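Local structure of vacuolar aminopeptidase 1 (Saccharomyces cerevisiae S288c, 4R8F) at residues G83-H88 / I336-D341; L123-D128 / C158-L163; D379-A384 / G421-D426. The protein removes amino acids, preferably neutral or hydrophobic ones, from the N-terminus of peptides as a zinc aminopeptidase of the vacuole, and is the major Cvt-pathway cargo. All blocks are in the same frame, centred on the assembly; numbering follows the deposited sequence.

Interaction 1. Residues G83-H88 / I336-D341; sequences GVIGSH and IILSAD
H88 and D341 meet at the C-terminal end of strand 83-88 and just past that of strand 336-340, H88 NE2 giving a hydrogen bond to D341 OD1 at 2.9 Å. The planes of imidazole and carboxylate are 89° apart; OD1 sits near the ring edge, tilted somewhat from its plane, and the nitrogen reaches it from above the carboxylate plane in a bent bond. With H88 CG held between its own backbone N and carbonyl carbon (chi1 65°), the ring is brought across to D341. Both are ligands of zinc #1, as are neighbouring D259 and E295. D341 OD1 lies close to the carboxylates of D259 and D260, like charges that the H88 N-H and bound zinc would probably ease. Behind them four hydrogen bonds zip the backbones: V84 N to I336 O, L338 N to V84 O, G86 N to L338 O and A340 N to G86 O, the last at 2.6 Å. V84 and G86 spend both their N-H and C=O on this neighbour, whereas I85 and S87 bond to strand 286-292. This is a parallel pair inside the mixed sheet of the M18 catalytic fold, which carries these two metal ligands at its C-terminal end. S87 OG turns to D260 and S264 of helix 258-276. V84 and I337 lie side by side on one face, V84 CB 3.8 Å from I337 CG1. On the other, I85 CG1 lies 4.2 Å from L338 CB and I85 CG2 4.1 Å from A340 CB; F453, F456 and F457 of helix 445-465 pack over I85 and L338.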
loop_
_atom_site.group_PDB
_atom_site.type_symbol
_atom_site.label_atom_id
_atom_site.label_comp_id
_atom_site.label_asym_id
_atom_site.label_seq_id
_atom_site.Cartn_x
_atom_site.Cartn_y
_atom_site.Cartn_z
ATOM N N GLY A 83 55.951 -16.792 -10.809
ATOM C CA GLY A 83 55.486 -15.626 -10.060
ATOM C C GLY A 83 54.591 -14.830 -10.995
ATOM O O GLY A 83 55.060 -14.306 -12.008
ATOM N N VAL A 84 53.303 -14.756 -10.673
ATOM C CA VAL A 84 52.324 -14.122 -11.559
ATOM C C VAL A 84 51.679 -12.918 -10.902
ATOM O O VAL A 84 51.267 -12.979 -9.750
ATOM C CB VAL A 84 51.184 -15.092 -11.921
ATOM C CG1 VAL A 84 50.169 -14.420 -12.838
ATOM C CG2 VAL A 84 51.733 -16.357 -12.558
ATOM N N ILE A 85 51.594 -11.825 -11.642
ATOM C CA ILE A 85 50.653 -10.771 -11.306
ATOM C C ILE A 85 49.618 -10.742 -12.417
ATOM O O ILE A 85 49.966 -10.673 -13.599
ATOM C CB ILE A 85 51.319 -9.396 -11.128
ATOM C CG1 ILE A 85 52.328 -9.452 -9.977
ATOM C CG2 ILE A 85 50.257 -8.349 -10.829
ATOM C CD1 ILE A 85 53.152 -8.196 -9.799
ATOM N N GLY A 86 48.349 -10.841 -12.029
ATOM C CA GLY A 86 47.234 -10.779 -12.967
ATOM C C GLY A 86 46.383 -9.561 -12.661
ATOM O O GLY A 86 46.075 -9.285 -11.503
ATOM N N SER A 87 46.001 -8.833 -13.702
ATOM C CA SER A 87 45.227 -7.609 -13.545
ATOM C C SER A 87 44.379 -7.387 -14.790
ATOM O O SER A 87 44.499 -8.130 -15.763
ATOM C CB SER A 87 46.169 -6.427 -13.334
ATOM O OG SER A 87 45.455 -5.285 -12.898
ATOM N N HIS A 88 43.512 -6.378 -14.760
ATOM C CA HIS A 88 42.692 -6.079 -15.931
ATOM C C HIS A 88 42.896 -4.650 -16.421
ATOM O O HIS A 88 43.209 -3.749 -15.642
ATOM C CB HIS A 88 41.210 -6.428 -15.704
ATOM C CG HIS A 88 40.524 -5.610 -14.652
ATOM N ND1 HIS A 88 39.771 -4.493 -14.954
ATOM C CD2 HIS A 88 40.430 -5.773 -13.310
ATOM C CE1 HIS A 88 39.262 -3.992 -13.844
ATOM N NE2 HIS A 88 39.646 -4.749 -12.832
ATOM N N ILE A 336 52.728 -18.734 -7.314
ATOM C CA ILE A 336 51.924 -17.757 -6.587
ATOM C C ILE A 336 51.375 -16.759 -7.599
ATOM O O ILE A 336 52.124 -16.171 -8.388
ATOM C CB ILE A 336 52.746 -16.996 -5.522
ATOM C CG1 ILE A 336 53.215 -17.946 -4.418
ATOM C CG2 ILE A 336 51.932 -15.865 -4.909
ATOM C CD1 ILE A 336 52.101 -18.550 -3.577
ATOM N N ILE A 337 50.062 -16.577 -7.572
ATOM C CA ILE A 337 49.405 -15.597 -8.420
ATOM C C ILE A 337 48.860 -14.465 -7.554
ATOM O O ILE A 337 48.023 -14.683 -6.671
ATOM C CB ILE A 337 48.253 -16.229 -9.229
ATOM C CG1 ILE A 337 48.791 -17.353 -10.123
ATOM C CG2 ILE A 337 47.553 -15.166 -10.067
ATOM C CD1 ILE A 337 47.724 -18.172 -10.811
ATOM N N LEU A 338 49.356 -13.259 -7.797
ATOM C CA LEU A 338 48.733 -12.070 -7.252
ATOM C C LEU A 338 47.669 -11.631 -8.237
ATOM O O LEU A 338 47.971 -11.247 -9.369
ATOM C CB LEU A 338 49.750 -10.959 -7.038
ATOM C CG LEU A 338 50.907 -11.332 -6.113
ATOM C CD1 LEU A 338 51.712 -10.089 -5.783
ATOM C CD2 LEU A 338 50.411 -12.015 -4.845
ATOM N N SER A 339 46.418 -11.745 -7.810
ATOM C CA SER A 339 45.293 -11.284 -8.595
ATOM C C SER A 339 45.041 -9.842 -8.199
ATOM O O SER A 339 44.384 -9.566 -7.200
ATOM C CB SER A 339 44.067 -12.142 -8.315
ATOM O OG SER A 339 42.911 -11.540 -8.843
ATOM N N ALA A 340 45.591 -8.922 -8.979
ATOM C CA ALA A 340 45.620 -7.524 -8.588
ATOM C C ALA A 340 44.385 -6.788 -9.076
ATOM O O ALA A 340 44.264 -6.502 -10.267
ATOM C CB ALA A 340 46.880 -6.857 -9.117
ATOM N N ASP A 341 43.465 -6.502 -8.157
ATOM C CA ASP A 341 42.327 -5.636 -8.454
ATOM C C ASP A 341 41.979 -4.735 -7.268
ATOM O O ASP A 341 42.158 -5.110 -6.106
ATOM C CB ASP A 341 41.108 -6.454 -8.892
ATOM C CG ASP A 341 40.103 -5.627 -9.687
ATOM O OD1 ASP A 341 40.402 -4.455 -10.023
ATOM O OD2 ASP A 341 39.008 -6.152 -9.987
#

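Interaction 2. Residues L123-D128 / C158-L163; sequences LWLDRD and CRIPSL
R159 lays its guanidinium flat against D126, whose CA sits 3.7 Å above the plane and over its centre. The carboxylate continues almost parallel to the group, the two planes 19° apart, and D126 OD1 comes within 3.1 Å of R159 NH2. That oxygen lies over the face, so attraction of charge holds the pair and no N-H points at it; R159 NH2 instead donates to the carbonyl of R438 of the second subunit. D126 is gripped further by S162. The S162 amide reaches D126 OD1 at 3.1 Å, and the S162 hydroxyl donates to the syn lone pair of D126 OD2 at 2.6 Å. S162 holds OG between its backbone N and carbonyl carbon (chi1 60°), which lets amide and hydroxyl address the same carboxylate. D126 also gives its own backbone N-H to I160 O at 2.9 Å. Beside this polar knot L125 crosses I160 at about a right angle, L125 CD2 resting 3.6 Å from I160 CG2. Neither segment is regular strand or helix: both are loops of the six-stranded antiparallel sheet region, pressed together at a subunit interface. R127 NE bonds back to L123 O at 2.9 Å, while R127 NH1 bonds to D126 O of the second subunit, whose R127 NH1 in turn bonds to D126 O here. S436 of the second subunit also bonds D126 OD2 and its R438 pairs with D128; the carboxylates probably stay ionised, and the loop pair and the subunit interface share one polar network.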
loop_
_atom_site.group_PDB
_atom_site.type_symbol
_atom_site.label_atom_id
_atom_site.label_comp_id
_atom_site.label_asym_id
_atom_site.label_seq_id
_atom_site.Cartn_x
_atom_site.Cartn_y
_atom_site.Cartn_z
ATOM N N LEU A 123 26.937 10.207 -12.666
ATOM C CA LEU A 123 28.349 10.601 -12.756
ATOM C C LEU A 123 28.889 10.793 -14.186
ATOM O O LEU A 123 29.831 11.556 -14.382
ATOM C CB LEU A 123 29.223 9.573 -12.021
ATOM C CG LEU A 123 29.365 9.617 -10.490
ATOM C CD1 LEU A 123 28.161 10.204 -9.775
ATOM C CD2 LEU A 123 29.640 8.222 -9.945
ATOM N N TRP A 124 28.314 10.104 -15.171
ATOM C CA TRP A 124 28.695 10.297 -16.583
ATOM C C TRP A 124 28.044 11.518 -17.247
ATOM O O TRP A 124 28.393 11.872 -18.373
ATOM C CB TRP A 124 28.386 9.038 -17.417
ATOM C CG TRP A 124 29.584 8.179 -17.656
ATOM C CD1 TRP A 124 30.319 8.088 -18.807
ATOM C CD2 TRP A 124 30.201 7.303 -16.714
ATOM N NE1 TRP A 124 31.354 7.199 -18.637
ATOM C CE2 TRP A 124 31.304 6.704 -17.360
ATOM C CE3 TRP A 124 29.928 6.965 -15.387
ATOM C CZ2 TRP A 124 32.135 5.785 -16.720
ATOM C CZ3 TRP A 124 30.750 6.051 -14.751
ATOM C CH2 TRP A 124 31.844 5.470 -15.418
ATOM N N LEU A 125 27.102 12.155 -16.560
ATOM C CA LEU A 125 26.411 13.323 -17.106
ATOM C C LEU A 125 27.272 14.581 -17.018
ATOM O O LEU A 125 27.962 14.806 -16.022
ATOM C CB LEU A 125 25.091 13.556 -16.370
ATOM C CG LEU A 125 24.069 12.419 -16.450
ATOM C CD1 LEU A 125 22.990 12.606 -15.397
ATOM C CD2 LEU A 125 23.454 12.342 -17.839
ATOM N N ASP A 126 27.220 15.389 -18.072
ATOM C CA ASP A 126 27.928 16.667 -18.130
ATOM C C ASP A 126 29.422 16.507 -17.889
ATOM O O ASP A 126 30.018 17.216 -17.072
ATOM C CB ASP A 126 27.322 17.662 -17.136
ATOM C CG ASP A 126 25.821 17.837 -17.323
ATOM O OD1 ASP A 126 25.317 17.616 -18.447
ATOM O OD2 ASP A 126 25.143 18.191 -16.338
ATOM N N ARG A 127 30.009 15.554 -18.609
ATOM C CA ARG A 127 31.449 15.348 -18.627
ATOM C C ARG A 127 31.899 15.462 -20.079
ATOM O O ARG A 127 31.195 15.024 -20.983
ATOM C CB ARG A 127 31.800 13.972 -18.064
ATOM C CG ARG A 127 31.274 13.698 -16.658
ATOM C CD ARG A 127 32.237 14.130 -15.562
ATOM N NE ARG A 127 31.735 13.767 -14.236
ATOM C CZ ARG A 127 32.409 13.912 -13.094
ATOM N NH1 ARG A 127 33.638 14.415 -13.081
ATOM N NH2 ARG A 127 31.852 13.544 -11.948
ATOM N N ASP A 128 33.058 16.068 -20.303
ATOM C CA ASP A 128 33.596 16.224 -21.651
ATOM C C ASP A 128 34.081 14.856 -22.141
ATOM O O ASP A 128 34.953 14.252 -21.512
ATOM C CB ASP A 128 34.752 17.229 -21.651
ATOM C CG ASP A 128 34.355 18.600 -21.097
ATOM O OD1 ASP A 128 33.153 18.851 -20.875
ATOM O OD2 ASP A 128 35.260 19.431 -20.872
ATOM N N CYS A 158 31.694 15.116 -27.723
ATOM C CA CYS A 158 30.329 14.924 -27.280
ATOM C C CYS A 158 30.176 14.928 -25.765
ATOM O O CYS A 158 31.153 15.032 -25.024
ATOM C CB CYS A 158 29.799 13.608 -27.843
ATOM S SG CYS A 158 30.167 12.171 -26.813
ATOM N N ARG A 159 28.926 14.812 -25.325
ATOM C CA ARG A 159 28.588 14.793 -23.907
ATOM C C ARG A 159 27.159 14.275 -23.703
ATOM O O ARG A 159 26.310 14.420 -24.579
ATOM C CB ARG A 159 28.798 16.199 -23.327
ATOM C CG ARG A 159 27.684 16.781 -22.470
ATOM C CD ARG A 159 27.680 18.293 -22.612
ATOM N NE ARG A 159 26.950 18.958 -21.538
ATOM C CZ ARG A 159 27.506 19.594 -20.506
ATOM N NH1 ARG A 159 28.830 19.680 -20.370
ATOM N NH2 ARG A 159 26.722 20.159 -19.599
ATOM N N ILE A 160 26.918 13.646 -22.556
ATOM C CA ILE A 160 25.589 13.174 -22.186
ATOM C C ILE A 160 24.992 14.218 -21.246
ATOM O O ILE A 160 25.424 14.334 -20.100
ATOM C CB ILE A 160 25.641 11.808 -21.470
ATOM C CG1 ILE A 160 26.415 10.783 -22.307
ATOM C CG2 ILE A 160 24.232 11.290 -21.201
ATOM C CD1 ILE A 160 26.884 9.583 -21.515
ATOM N N PRO A 161 24.008 14.993 -21.729
ATOM C CA PRO A 161 23.486 16.100 -20.939
ATOM C C PRO A 161 22.498 15.661 -19.878
ATOM O O PRO A 161 21.699 14.760 -20.114
ATOM C CB PRO A 161 22.772 16.958 -21.980
ATOM C CG PRO A 161 22.297 15.975 -22.988
ATOM C CD PRO A 161 23.349 14.906 -23.042
ATOM N N SER A 162 22.568 16.295 -18.714
ATOM C CA SER A 162 21.507 16.201 -17.723
ATOM C C SER A 162 20.403 17.166 -18.148
ATOM O O SER A 162 20.639 18.078 -18.939
ATOM C CB SER A 162 22.034 16.560 -16.331
ATOM O OG SER A 162 22.537 17.885 -16.290
ATOM N N LEU A 163 19.190 16.941 -17.655
ATOM C CA LEU A 163 18.091 17.880 -17.866
ATOM C C LEU A 163 18.038 18.815 -16.661
ATOM O O LEU A 163 17.947 18.359 -15.518
ATOM C CB LEU A 163 16.766 17.134 -18.026
ATOM C CG LEU A 163 15.502 17.990 -18.214
ATOM C CD1 LEU A 163 15.303 18.385 -19.672
ATOM C CD2 LEU A 163 14.280 17.252 -17.690
#

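Interaction 3. Residues D379-A384 / G421-D426; sequences DVVGTA and GARTID
D379 and R423 form a salt bridge in which one N-H is shared by two oxygens. R423 NE lies 3.2 Å from D379 OD1 and 3.2 Å from D379 OD2, each oxygen using its syn lone pair. The carboxylate is rotated 66° against the guanidinium and meets it at the edge. D379 is the N-cap of helix 380-393: its OD1 also accepts weak bonds from V381 N at 3.1 Å and G382 N at 3.4 Å, so this oxygen serves the helix start and the arginine together. Extending CG anti to the backbone N (chi1 -170°) gives D379 that double reach. R423 bends at chi3 (-90°), and V381 CG1 comes down over one guanidinium face, 3.4 Å from R423 CZ. The remaining nitrogens have other partners: R423 NH1 bonds to Y464 OH and the carbonyl of the C-terminal L470, and R423 NH2 to N63 of the third subunit. Further along strand 423-428, I425 packs its CG1 3.6 Å from G382 CA, where the glycine lets the helix settle close to the sheet. T424 OG1 turns back to A422 O at 3.1 Å. Buried R423 and helix-capping D379 probably favour their charged forms, the carboxylate helping to offset the like charge that R302 of the third subunit brings near NH2; through different nitrogens, R423 ties its strand to the helix start, the C-terminus and the third subunit.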
loop_
_atom_site.group_PDB
_atom_site.type_symbol
_atom_site.label_atom_id
_atom_site.label_comp_id
_atom_site.label_asym_id
_atom_site.label_seq_id
_atom_site.Cartn_x
_atom_site.Cartn_y
_atom_site.Cartn_z
ATOM N N ASP A 379 42.148 -20.093 3.145
ATOM C CA ASP A 379 43.559 -20.044 2.735
ATOM C C ASP A 379 44.305 -18.892 3.418
ATOM O O ASP A 379 44.435 -17.773 2.898
ATOM C CB ASP A 379 43.732 -19.975 1.215
ATOM C CG ASP A 379 45.192 -20.166 0.780
ATOM O OD1 ASP A 379 46.095 -20.259 1.642
ATOM O OD2 ASP A 379 45.441 -20.231 -0.437
ATOM N N VAL A 380 44.808 -19.239 4.592
ATOM C CA VAL A 380 45.586 -18.378 5.462
ATOM C C VAL A 380 47.062 -18.266 5.020
ATOM O O VAL A 380 47.776 -17.349 5.431
ATOM C CB VAL A 380 45.470 -18.926 6.908
ATOM C CG1 VAL A 380 45.746 -20.427 6.964
ATOM C CG2 VAL A 380 46.381 -18.196 7.867
ATOM N N VAL A 381 47.510 -19.188 4.173
ATOM C CA VAL A 381 48.912 -19.241 3.739
ATOM C C VAL A 381 49.291 -18.092 2.798
ATOM O O VAL A 381 50.365 -17.499 2.942
ATOM C CB VAL A 381 49.227 -20.610 3.086
ATOM C CG1 VAL A 381 50.535 -20.577 2.299
ATOM C CG2 VAL A 381 49.270 -21.695 4.153
ATOM N N GLY A 382 48.424 -17.787 1.838
ATOM C CA GLY A 382 48.659 -16.681 0.910
ATOM C C GLY A 382 48.769 -15.344 1.620
ATOM O O GLY A 382 49.641 -14.532 1.308
ATOM N N THR A 383 47.869 -15.122 2.572
ATOM C CA THR A 383 47.892 -13.940 3.427
ATOM C C THR A 383 49.218 -13.831 4.172
ATOM O O THR A 383 49.829 -12.762 4.208
ATOM C CB THR A 383 46.741 -13.996 4.452
ATOM O OG1 THR A 383 45.487 -13.960 3.762
ATOM C CG2 THR A 383 46.806 -12.834 5.437
ATOM N N ALA A 384 49.642 -14.939 4.777
ATOM C CA ALA A 384 50.896 -14.990 5.530
ATOM C C ALA A 384 52.100 -14.689 4.636
ATOM O O ALA A 384 53.018 -13.975 5.045
ATOM C CB ALA A 384 51.059 -16.351 6.193
ATOM N N GLY A 421 45.159 -24.192 -10.358
ATOM C CA GLY A 421 45.432 -24.962 -9.145
ATOM C C GLY A 421 46.465 -24.271 -8.265
ATOM O O GLY A 421 46.806 -24.764 -7.194
ATOM N N ALA A 422 46.950 -23.113 -8.707
ATOM C CA ALA A 422 47.989 -22.388 -7.998
ATOM C C ALA A 422 47.386 -21.495 -6.924
ATOM O O ALA A 422 46.271 -20.995 -7.060
ATOM C CB ALA A 422 48.803 -21.554 -8.971
ATOM N N ARG A 423 48.144 -21.296 -5.856
ATOM C CA ARG A 423 47.726 -20.455 -4.753
ATOM C C ARG A 423 47.670 -19.005 -5.220
ATOM O O ARG A 423 48.640 -18.482 -5.766
ATOM C CB ARG A 423 48.695 -20.619 -3.586
ATOM C CG ARG A 423 48.398 -19.749 -2.388
ATOM C CD ARG A 423 49.174 -20.224 -1.171
ATOM N NE ARG A 423 48.438 -21.215 -0.375
ATOM C CZ ARG A 423 48.874 -22.430 -0.038
ATOM N NH1 ARG A 423 50.064 -22.877 -0.429
ATOM N NH2 ARG A 423 48.100 -23.214 0.707
ATOM N N THR A 424 46.520 -18.377 -4.998
ATOM C CA THR A 424 46.216 -17.060 -5.542
ATOM C C THR A 424 45.781 -16.125 -4.423
ATOM O O THR A 424 44.982 -16.500 -3.579
ATOM C CB THR A 424 45.089 -17.159 -6.587
ATOM O OG1 THR A 424 45.468 -18.096 -7.602
ATOM C CG2 THR A 424 44.802 -15.806 -7.231
ATOM N N ILE A 425 46.311 -14.908 -4.422
ATOM C CA ILE A 425 45.987 -13.921 -3.395
ATOM C C ILE A 425 45.369 -12.698 -4.060
ATOM O O ILE A 425 45.966 -12.121 -4.964
ATOM C CB ILE A 425 47.249 -13.484 -2.624
ATOM C CG1 ILE A 425 47.998 -14.704 -2.069
ATOM C CG2 ILE A 425 46.886 -12.535 -1.489
ATOM C CD1 ILE A 425 49.470 -14.703 -2.398
ATOM N N ASP A 426 44.171 -12.322 -3.620
ATOM C CA ASP A 426 43.524 -11.095 -4.087
ATOM C C ASP A 426 44.019 -9.906 -3.280
ATOM O O ASP A 426 43.970 -9.900 -2.052
ATOM C CB ASP A 426 42.000 -11.185 -3.982
ATOM C CG ASP A 426 41.393 -12.090 -5.038
ATOM O OD1 ASP A 426 42.132 -12.891 -5.647
ATOM O OD2 ASP A 426 40.168 -12.017 -5.265
#

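How the interactions relate
From the N terminus, strand 83-88 opens the longest of the three loops, closed by interaction 1 at 336-341 with 247 residues between its segments. Interaction 2 is nested inside it: 123-128 and 158-163 close a loop of their own within the antiparallel region, its centre about 35 Å from that of interaction 1. Interaction 3 follows in series, 379-384 joining 421-426 after interaction 1 has closed. Interactions 1 and 3 share the large mixed sheet, because strand 336-340 neighbours strand 423-428; I425 N lies 2.8 Å from I337 O. Interaction 2 stands apart, about 42 Å between centres from interaction 3, and binds loops at an interface with the second subunit.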